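Local coordinates for phosphate ABC transporter, phosphate-binding protein (Clostridium perfringens, PDB 4Q8R), which probably binds phosphate with high affinity outside the cell and hands it to an ABC-type transporter for uptake, at residues A[211-214]-A[215-218]; A[44-47]-A[48-51]; A[184-188]-A[189-193]; A[92-95]-A[96-100]. All blocks are in the same frame, centred on the assembly; numbering follows the deposited sequence.

Interaction 1: A[211-214]-A[215-218]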
loop_
_atom_site.group_PDB
_atom_site.type_symbol
_atom_site.label_atom_id
_atom_site.label_comp_id
_atom_site.label_asym_id
_atom_site.label_seq_id
_atom_site.Cartn_x
_atom_site.Cartn_y
_atom_site.Cartn_z
ATOM N N VAL A 211 -1.400 1.965 -14.521
ATOM C CA VAL A 211 -0.423 1.937 -15.540
ATOM C C VAL A 211 -0.922 1.074 -16.698
ATOM O O VAL A 211 -1.655 0.107 -16.518
ATOM C CB VAL A 211 0.984 1.463 -15.061
ATOM C CG1 VAL A 211 1.465 2.316 -13.911
ATOM C CG2 VAL A 211 0.987 -0.034 -14.696
ATOM N N TYR A 212 -0.554 1.477 -17.903
ATOM C CA TYR A 212 -1.106 0.862 -19.107
ATOM C C TYR A 212 -0.205 1.243 -20.290
ATOM O O TYR A 212 0.516 2.234 -20.268
ATOM C CB TYR A 212 -2.557 1.314 -19.352
ATOM C CG TYR A 212 -2.716 2.788 -19.534
ATOM C CD1 TYR A 212 -2.550 3.382 -20.796
ATOM C CD2 TYR A 212 -3.008 3.607 -18.442
ATOM C CE1 TYR A 212 -2.702 4.726 -20.969
ATOM C CE2 TYR A 212 -3.189 4.997 -18.614
ATOM C CZ TYR A 212 -3.024 5.545 -19.880
ATOM O OH TYR A 212 -3.135 6.888 -20.104
ATOM N N LYS A 213 -0.277 0.428 -21.321
ATOM C CA LYS A 213 0.238 0.768 -22.622
ATOM C C LYS A 213 -0.881 1.434 -23.464
ATOM O O LYS A 213 -2.024 0.944 -23.505
ATOM C CB LYS A 213 0.708 -0.485 -23.315
ATOM C CG LYS A 213 1.853 -1.183 -22.637
ATOM C CD LYS A 213 2.242 -2.251 -23.623
ATOM C CE LYS A 213 3.600 -2.776 -23.379
ATOM N NZ LYS A 213 3.580 -4.083 -24.080
ATOM N N GLU A 214 -0.556 2.541 -24.116
ATOM C CA GLU A 214 -1.557 3.264 -24.921
ATOM C C GLU A 214 -2.192 2.346 -25.961
ATOM O O GLU A 214 -3.398 2.488 -26.268
ATOM C CB GLU A 214 -0.948 4.508 -25.574
ATOM C CG GLU A 214 -2.001 5.529 -26.073
ATOM C CD GLU A 214 -2.753 6.253 -24.938
ATOM O OE1 GLU A 214 -2.077 6.914 -24.106
ATOM O OE2 GLU A 214 -4.014 6.166 -24.871
ATOM N N GLU A 215 -1.383 1.413 -26.500
ATOM C CA GLU A 215 -1.842 0.452 -27.530
ATOM C C GLU A 215 -2.892 -0.542 -27.029
ATOM O O GLU A 215 -3.664 -1.072 -27.856
ATOM C CB GLU A 215 -0.706 -0.362 -28.183
ATOM C CG GLU A 215 0.580 0.406 -28.460
ATOM C CD GLU A 215 1.458 0.445 -27.230
ATOM O OE1 GLU A 215 1.486 1.514 -26.546
ATOM O OE2 GLU A 215 2.035 -0.623 -26.909
ATOM N N ASN A 216 -2.902 -0.795 -25.717
ATOM C CA ASN A 216 -3.814 -1.750 -25.096
ATOM C C ASN A 216 -5.021 -1.169 -24.404
ATOM O O ASN A 216 -5.995 -1.874 -24.175
ATOM C CB ASN A 216 -3.041 -2.637 -24.123
ATOM C CG ASN A 216 -2.067 -3.546 -24.869
ATOM O OD1 ASN A 216 -2.106 -3.633 -26.119
ATOM N ND2 ASN A 216 -1.198 -4.219 -24.143
ATOM N N LEU A 217 -4.965 0.098 -24.053
ATOM C CA LEU A 217 -6.059 0.690 -23.288
ATOM C C LEU A 217 -7.291 0.919 -24.169
ATOM O O LEU A 217 -7.241 1.667 -25.113
ATOM C CB LEU A 217 -5.626 2.002 -22.643
ATOM C CG LEU A 217 -6.665 2.618 -21.693
ATOM C CD1 LEU A 217 -6.885 1.723 -20.459
ATOM C CD2 LEU A 217 -6.196 3.984 -21.300
ATOM N N THR A 218 -8.379 0.252 -23.850
ATOM C CA THR A 218 -9.636 0.376 -24.578
ATOM C C THR A 218 -10.423 1.601 -24.198
ATOM O O THR A 218 -10.135 2.243 -23.181
ATOM C CB THR A 218 -10.545 -0.848 -24.344
ATOM O OG1 THR A 218 -10.948 -0.910 -22.988
ATOM C CG2 THR A 218 -9.822 -2.153 -24.772
HETATM O O HOH W 1 0.939 -5.900 -25.268
HETATM O O HOH W 2 2.225 3.374 -24.216
#

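Interaction 2: A[44-47]-A[48-51]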
loop_
_atom_site.group_PDB
_atom_site.type_symbol
_atom_site.label_atom_id
_atom_site.label_comp_id
_atom_site.label_asym_id
_atom_site.label_seq_id
_atom_site.Cartn_x
_atom_site.Cartn_y
_atom_site.Cartn_z
ATOM N N GLY A 44 1.518 -6.919 -10.983
ATOM C CA GLY A 44 0.548 -6.225 -11.821
ATOM C C GLY A 44 1.234 -5.347 -12.888
ATOM O O GLY A 44 0.786 -5.289 -14.017
ATOM N N ILE A 45 2.322 -4.699 -12.531
ATOM C CA ILE A 45 3.120 -3.903 -13.458
ATOM C C ILE A 45 3.637 -4.787 -14.567
ATOM O O ILE A 45 3.551 -4.418 -15.778
ATOM C CB ILE A 45 4.271 -3.166 -12.787
ATOM C CG1 ILE A 45 3.751 -2.066 -11.837
ATOM C CG2 ILE A 45 5.199 -2.555 -13.799
ATOM C CD1 ILE A 45 4.768 -1.588 -10.843
ATOM N N LYS A 46 4.180 -5.937 -14.199
ATOM C CA LYS A 46 4.640 -6.881 -15.216
ATOM C C LYS A 46 3.524 -7.403 -16.117
ATOM O O LYS A 46 3.720 -7.557 -17.370
ATOM C CB LYS A 46 5.281 -8.068 -14.499
ATOM C CG LYS A 46 5.804 -9.104 -15.449
ATOM C CD LYS A 46 6.913 -8.500 -16.273
ATOM C CE LYS A 46 8.284 -8.500 -15.613
ATOM N NZ LYS A 46 9.081 -8.870 -16.777
ATOM N N ASN A 47 2.337 -7.638 -15.542
ATOM C CA ASN A 47 1.196 -8.021 -16.364
ATOM C C ASN A 47 0.798 -6.914 -17.368
ATOM O O ASN A 47 0.457 -7.193 -18.545
ATOM C CB ASN A 47 -0.009 -8.376 -15.521
ATOM C CG ASN A 47 0.075 -9.759 -14.923
ATOM O OD1 ASN A 47 0.866 -10.607 -15.380
ATOM N ND2 ASN A 47 -0.773 -10.021 -13.921
ATOM N N ALA A 48 0.890 -5.663 -16.950
ATOM C CA ALA A 48 0.663 -4.556 -17.881
ATOM C C ALA A 48 1.759 -4.457 -18.958
ATOM O O ALA A 48 1.433 -4.237 -20.118
ATOM C CB ALA A 48 0.504 -3.234 -17.132
ATOM N N MET A 49 3.025 -4.662 -18.600
ATOM C CA MET A 49 4.121 -4.635 -19.559
ATOM C C MET A 49 3.927 -5.751 -20.586
ATOM O O MET A 49 4.262 -5.605 -21.756
ATOM C CB MET A 49 5.468 -4.891 -18.858
ATOM C CG MET A 49 5.947 -3.756 -17.954
ATOM S SD MET A 49 7.249 -4.299 -16.843
ATOM C CE MET A 49 8.582 -4.540 -18.051
ATOM N N GLU A 50 3.397 -6.894 -20.173
ATOM C CA GLU A 50 3.304 -8.055 -21.046
ATOM C C GLU A 50 1.994 -8.162 -21.748
ATOM O O GLU A 50 1.845 -9.025 -22.604
ATOM C CB GLU A 50 3.605 -9.367 -20.243
ATOM C CG GLU A 50 5.026 -9.390 -19.691
ATOM C CD GLU A 50 5.462 -10.718 -19.051
ATOM O OE1 GLU A 50 4.627 -11.497 -18.524
ATOM O OE2 GLU A 50 6.683 -10.989 -19.065
ATOM N N GLY A 51 1.038 -7.277 -21.482
ATOM C CA GLY A 51 -0.249 -7.368 -22.161
ATOM C C GLY A 51 -1.203 -8.379 -21.555
ATOM O O GLY A 51 -2.275 -8.666 -22.121
HETATM O O HOH W 3 3.226 -11.511 -16.428
#

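Interaction 3: A[184-188]-A[189-193]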
loop_
_atom_site.group_PDB
_atom_site.type_symbol
_atom_site.label_atom_id
_atom_site.label_comp_id
_atom_site.label_asym_id
_atom_site.label_seq_id
_atom_site.Cartn_x
_atom_site.Cartn_y
_atom_site.Cartn_z
ATOM N N ALA A 184 -2.289 1.975 14.615
ATOM C CA ALA A 184 -1.237 2.629 13.833
ATOM C C ALA A 184 -0.445 3.535 14.776
ATOM O O ALA A 184 -1.032 4.352 15.465
ATOM C CB ALA A 184 -1.828 3.453 12.714
ATOM N N VAL A 185 0.866 3.387 14.843
ATOM C CA VAL A 185 1.702 4.221 15.671
ATOM C C VAL A 185 1.842 5.618 15.093
ATOM O O VAL A 185 1.729 5.785 13.896
ATOM C CB VAL A 185 3.112 3.606 15.932
ATOM C CG1 VAL A 185 3.007 2.210 16.508
ATOM C CG2 VAL A 185 3.938 3.575 14.666
ATOM N N LYS A 186 2.044 6.635 15.928
ATOM C CA LYS A 186 2.481 7.931 15.419
ATOM C C LYS A 186 3.875 7.733 14.864
ATOM O O LYS A 186 4.636 6.914 15.377
ATOM C CB LYS A 186 2.531 8.986 16.499
ATOM C CG LYS A 186 1.162 9.318 17.023
ATOM C CD LYS A 186 1.257 10.310 18.190
ATOM C CE LYS A 186 -0.115 10.469 18.811
ATOM N NZ LYS A 186 -0.003 11.323 20.024
ATOM N N VAL A 187 4.221 8.487 13.825
ATOM C CA VAL A 187 5.579 8.453 13.284
ATOM C C VAL A 187 6.190 9.822 13.511
ATOM O O VAL A 187 5.645 10.840 13.064
ATOM C CB VAL A 187 5.608 8.002 11.823
ATOM C CG1 VAL A 187 7.020 8.177 11.305
ATOM C CG2 VAL A 187 5.114 6.547 11.705
ATOM N N ASP A 188 7.276 9.891 14.259
ATOM C CA ASP A 188 7.952 11.117 14.573
ATOM C C ASP A 188 6.910 12.053 15.257
ATOM O O ASP A 188 6.835 13.261 14.979
ATOM C CB ASP A 188 8.556 11.809 13.309
ATOM C CG ASP A 188 9.873 11.127 12.739
ATOM O OD1 ASP A 188 10.510 10.255 13.309
ATOM O OD2 ASP A 188 10.373 11.532 11.668
ATOM N N GLY A 189 6.056 11.475 16.093
ATOM C CA GLY A 189 5.024 12.238 16.811
ATOM C C GLY A 189 3.793 12.684 16.039
ATOM O O GLY A 189 2.926 13.376 16.613
ATOM N N VAL A 190 3.663 12.235 14.776
ATOM C CA VAL A 190 2.563 12.597 13.884
ATOM C C VAL A 190 1.594 11.432 13.700
ATOM O O VAL A 190 1.996 10.331 13.306
ATOM C CB VAL A 190 3.100 13.002 12.509
ATOM C CG1 VAL A 190 1.979 13.379 11.574
ATOM C CG2 VAL A 190 4.110 14.135 12.625
ATOM N N GLU A 191 0.301 11.701 13.918
ATOM C CA GLU A 191 -0.708 10.696 13.758
ATOM C C GLU A 191 -0.838 10.271 12.293
ATOM O O GLU A 191 -0.757 11.080 11.373
ATOM C CB GLU A 191 -2.091 11.192 14.265
ATOM C CG GLU A 191 -2.105 11.360 15.805
ATOM C CD GLU A 191 -3.336 12.053 16.310
ATOM O OE1 GLU A 191 -4.173 12.379 15.447
ATOM O OE2 GLU A 191 -3.458 12.252 17.549
ATOM N N ALA A 192 -1.071 8.989 12.119
ATOM C CA ALA A 192 -1.215 8.359 10.798
ATOM C C ALA A 192 -2.622 8.614 10.173
ATOM O O ALA A 192 -3.515 7.768 10.173
ATOM C CB ALA A 192 -0.908 6.877 10.919
ATOM N N THR A 193 -2.801 9.805 9.620
ATOM C CA THR A 193 -4.107 10.199 9.066
ATOM C C THR A 193 -3.932 10.744 7.656
ATOM O O THR A 193 -2.866 11.309 7.315
ATOM C CB THR A 193 -4.788 11.294 9.934
ATOM O OG1 THR A 193 -4.043 12.511 9.877
ATOM C CG2 THR A 193 -4.956 10.854 11.361
HETATM O O HOH W 4 -1.355 7.285 14.339
#

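Interaction 4: A[92-95]-A[96-100]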
loop_
_atom_site.group_PDB
_atom_site.type_symbol
_atom_site.label_atom_id
_atom_site.label_comp_id
_atom_site.label_asym_id
_atom_site.label_seq_id
_atom_site.Cartn_x
_atom_site.Cartn_y
_atom_site.Cartn_z
ATOM N N LYS A 92 3.334 3.664 21.219
ATOM C CA LYS A 92 2.361 4.372 20.412
ATOM C C LYS A 92 2.956 5.412 19.469
ATOM O O LYS A 92 2.207 6.061 18.739
ATOM C CB LYS A 92 1.309 4.993 21.354
ATOM C CG LYS A 92 0.409 3.875 21.883
ATOM C CD LYS A 92 -0.540 4.279 22.963
ATOM C CE LYS A 92 -1.031 3.030 23.669
ATOM N NZ LYS A 92 -1.955 2.205 22.856
ATOM N N ASP A 93 4.285 5.524 19.458
ATOM C CA ASP A 93 4.958 6.544 18.725
ATOM C C ASP A 93 6.358 6.040 18.476
ATOM O O ASP A 93 7.018 5.591 19.450
ATOM C CB ASP A 93 4.942 7.820 19.558
ATOM C CG ASP A 93 5.421 9.048 18.828
ATOM O OD1 ASP A 93 5.850 9.006 17.679
ATOM O OD2 ASP A 93 5.357 10.137 19.452
ATOM N N LEU A 94 6.814 6.111 17.223
ATOM C CA LEU A 94 8.176 5.719 16.855
ATOM C C LEU A 94 8.779 6.727 15.891
ATOM O O LEU A 94 8.056 7.261 15.031
ATOM C CB LEU A 94 8.165 4.327 16.205
ATOM C CG LEU A 94 7.773 3.130 17.095
ATOM C CD1 LEU A 94 7.598 1.857 16.324
ATOM C CD2 LEU A 94 8.836 2.950 18.177
ATOM N N THR A 95 10.070 6.971 15.984
ATOM C CA THR A 95 10.790 7.788 14.990
ATOM C C THR A 95 11.147 6.869 13.782
ATOM O O THR A 95 11.175 5.615 13.902
ATOM C CB THR A 95 12.041 8.380 15.580
ATOM O OG1 THR A 95 12.964 7.294 15.875
ATOM C CG2 THR A 95 11.707 9.238 16.814
ATOM N N LEU A 96 11.433 7.456 12.612
ATOM C CA LEU A 96 11.791 6.647 11.487
ATOM C C LEU A 96 13.026 5.801 11.783
ATOM O O LEU A 96 13.094 4.646 11.353
ATOM C CB LEU A 96 12.018 7.454 10.226
ATOM C CG LEU A 96 10.805 7.987 9.475
ATOM C CD1 LEU A 96 11.311 8.793 8.295
ATOM C CD2 LEU A 96 9.929 6.850 9.001
ATOM N N VAL A 97 13.976 6.360 12.498
ATOM C CA VAL A 97 15.193 5.615 12.820
ATOM C C VAL A 97 14.908 4.480 13.794
ATOM O O VAL A 97 15.555 3.379 13.696
ATOM C CB VAL A 97 16.336 6.506 13.204
ATOM C CG1 VAL A 97 16.191 7.190 14.578
ATOM C CG2 VAL A 97 17.683 5.719 13.107
ATOM N N GLN A 98 13.982 4.690 14.769
ATOM C CA GLN A 98 13.562 3.530 15.584
ATOM C C GLN A 98 12.985 2.431 14.700
ATOM O O GLN A 98 13.267 1.234 14.878
ATOM C CB GLN A 98 12.557 3.902 16.651
ATOM C CG GLN A 98 13.193 4.654 17.795
ATOM C CD GLN A 98 12.150 5.139 18.781
ATOM O OE1 GLN A 98 11.198 5.762 18.367
ATOM N NE2 GLN A 98 12.393 4.949 20.047
ATOM N N ILE A 99 12.157 2.803 13.701
ATOM C CA ILE A 99 11.539 1.825 12.831
ATOM C C ILE A 99 12.653 1.058 12.035
ATOM O O ILE A 99 12.591 -0.155 11.881
ATOM C CB ILE A 99 10.496 2.492 11.899
ATOM C CG1 ILE A 99 9.366 3.009 12.744
ATOM C CG2 ILE A 99 9.929 1.494 10.890
ATOM C CD1 ILE A 99 8.530 4.082 12.073
ATOM N N LYS A 100 13.618 1.826 11.553
ATOM C CA LYS A 100 14.744 1.228 10.815
ATOM C C LYS A 100 15.427 0.226 11.723
ATOM O O LYS A 100 15.761 -0.885 11.290
ATOM C CB LYS A 100 15.726 2.249 10.365
ATOM C CG LYS A 100 16.883 1.742 9.449
ATOM C CD LYS A 100 17.816 2.866 9.082
ATOM C CE LYS A 100 19.119 2.300 8.622
ATOM N NZ LYS A 100 19.975 3.330 8.020
#

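Interaction 1: A[211-214]-A[215-218]
With chi1 at 60°, the ring of Tyr212 is wedged between its own backbone N and carbonyl carbon, while Leu217 swings CG anti to its backbone N (chi1 -174°); together these torsions set methyl CD2 of Leu217 over one ring face. It is a CH-pi contact, Leu217 CD2 lying 3.7 Å from the centroid of the Tyr212 ring and displaced toward the rim beside CE1. Where strand 205-213 gives out into the loop before helix 219-229, the chain makes a type I beta turn from Lys213 to Asn216. The carbonyl O of Lys213 holds that turn by taking two N-H groups: Asn216 N at 2.9 Å from Lys213 O, from above the carbonyl plane, and Leu217 N at 3.1 Å from Lys213 O, nearly in line with the C=O. Lys213 stretches out alongside Asn216, and its NZ is hydrogen-bonded to Met49 O of helix 41-50. A water accepts from Asn216 ND2 at 2.9 Å and, more weakly, from Lys213 NZ. A second water, accepting from Glu214 N, donates to Glu215 OE1. One doubly used carbonyl thus fixes the backbone, the ring face receives the leucine, and Lys213 is held mainly by Met49 O, Glu215 by a water.

Interaction 2: A[44-47]-A[48-51]
Lys46 and Glu50 meet one turn apart in a local contact within the last turns of helix 41-50, which packs against strand 71-86 through Ile45, Ala48 and Met49. The backbone supplies the regular bonds, Ala48 N to Gly44 O at 3.0 Å and Met49 N to Ile45 O at 2.9 Å. Glu50 N reaches Lys46 O at 2.9 Å with a more bent N-H (139°), as the helix runs out. Gly51 then takes positive phi (81°) in a Schellman motif. On the outer side Lys46 leaves with CG anti to its backbone N, and the bend at chi2 (64°) brings its CD to 3.7 Å from Glu50 OE2; a further bend at chi3 leads on to the ammonium. Lys46 NZ to Glu50 OE2 is a long salt bridge of 3.9 Å. A water lies between Glu50 OE1 and Asn47 OD1, though it may not serve both at once, while Asn47 ND2 bonds to Ser9 OG. Toward the protein, Met49 SD lies 4.1 Å from Ile45 CG2, the two side chains crossing at a slant. With the salt bridge to Glu50 OE2 so long, the negative charge at this exposed helix end is probably offset loosely, solvent sharing the work.

Interaction 3: A[184-188]-A[189-193]
Val187 and Val190 pair tightly through two backbone bonds, Val187 N to Val190 O at 2.9 Å and Val190 N to Val187 O at 3.0 Å. Val190 sets its CB 3.4 Å from Val187 O, and Lys186 CA touches Val190 O at 3.2 Å in a CA-H...O contact, so the chain is closely packed on itself here. Two residues link the valines, Asp188 and Gly189, both at positive phi: a type I' beta turn at the end of strand 182-187, closed by a single antiparallel bridge in which Val187 and Val190 are a hydrogen-bonded pair. Asp188 reaches outward to Leu96 N through OD1, and Gly189 N donates to Asp93 OD1, which ties the turn to strand 93-94 and to the start of helix 96-103. Away from the turn the arms separate. Ala184 CB and Ala192 CB still touch at 4.0 Å, but between the backbones a water takes over, accepting from Ala192 N and donating to Ala184 O. The looser flank belongs to Lys186 and Glu191, which run side by side in the same direction. Lys186 is extended at chi2 and chi3 (176° and -172°), which carries its CE to 3.7 Å from Glu191 CG. Their charged ends stay apart, Lys186 NZ and Glu191 OE2 being 4.4 Å from each other, beyond a salt bridge, on the side where Glu191 is exposed.

Interaction 4: A[92-95]-A[96-100]
Thr95 and Gln98 form a capping box at the N-terminus of helix 96-103, just where strand 93-94 ends. The glutamine runs outward from the helix to the strand end. Its CB sits 3.5 Å from Thr95 OG1, about as near as it comes to Thr95 O. CG, held beside the backbone N by chi1 of -74°, passes still closer to the hydroxyl, 3.3 Å from Thr95 OG1. The chain is extended as far as CD, which lies across Thr95, and the turn of the amide about the CG-CD bond then points OE1 at the threonine N-H. There Gln98 OE1 accepts from Thr95 N at 2.9 Å, the N-H pointing at it almost straight (168°) in the amide plane, on a lone pair. The same oxygen, Gln98 OE1, lies 3.4 Å from Leu94 CA and also meets the leucine CD2, the two side chains crossing at about a right angle. The return half of the box comes from Thr95: with chi1 at 67° its OG1 turns toward the helix and accepts from Gln98 N at 3.0 Å. Each residue thus receives the other's backbone N-H on a side-chain oxygen. Regular helical bonding opens with Ile99 N to Thr95 O at 3.0 Å. On the inner side Ile99 packs on Phe135 and Val139 of helix 130-139, and its CG1 rests 3.9 Å from Leu94 CB.

Following the chain from the N terminus, interaction 2 comes first, finishing helix 41-50; interaction 4 starts helix 96-103, interaction 3 turns the chain back after strand 182-187, and interaction 1 bends it out of strand 205-213 ahead of helix 219-229. Each closes only a local turn, and they follow in series, without nesting or crossing. In space they form two pairs on opposite sides of the chain's centre. Interactions 1 and 2 meet where Lys213 reaches the end of the helix. Interactions 3 and 4 join through the neighbouring strands 182-187 and 93-94. The pairs lie some 34 to 40 Å apart between centres, and interactions 1, 3 and 4 all reach the same mixed sheet.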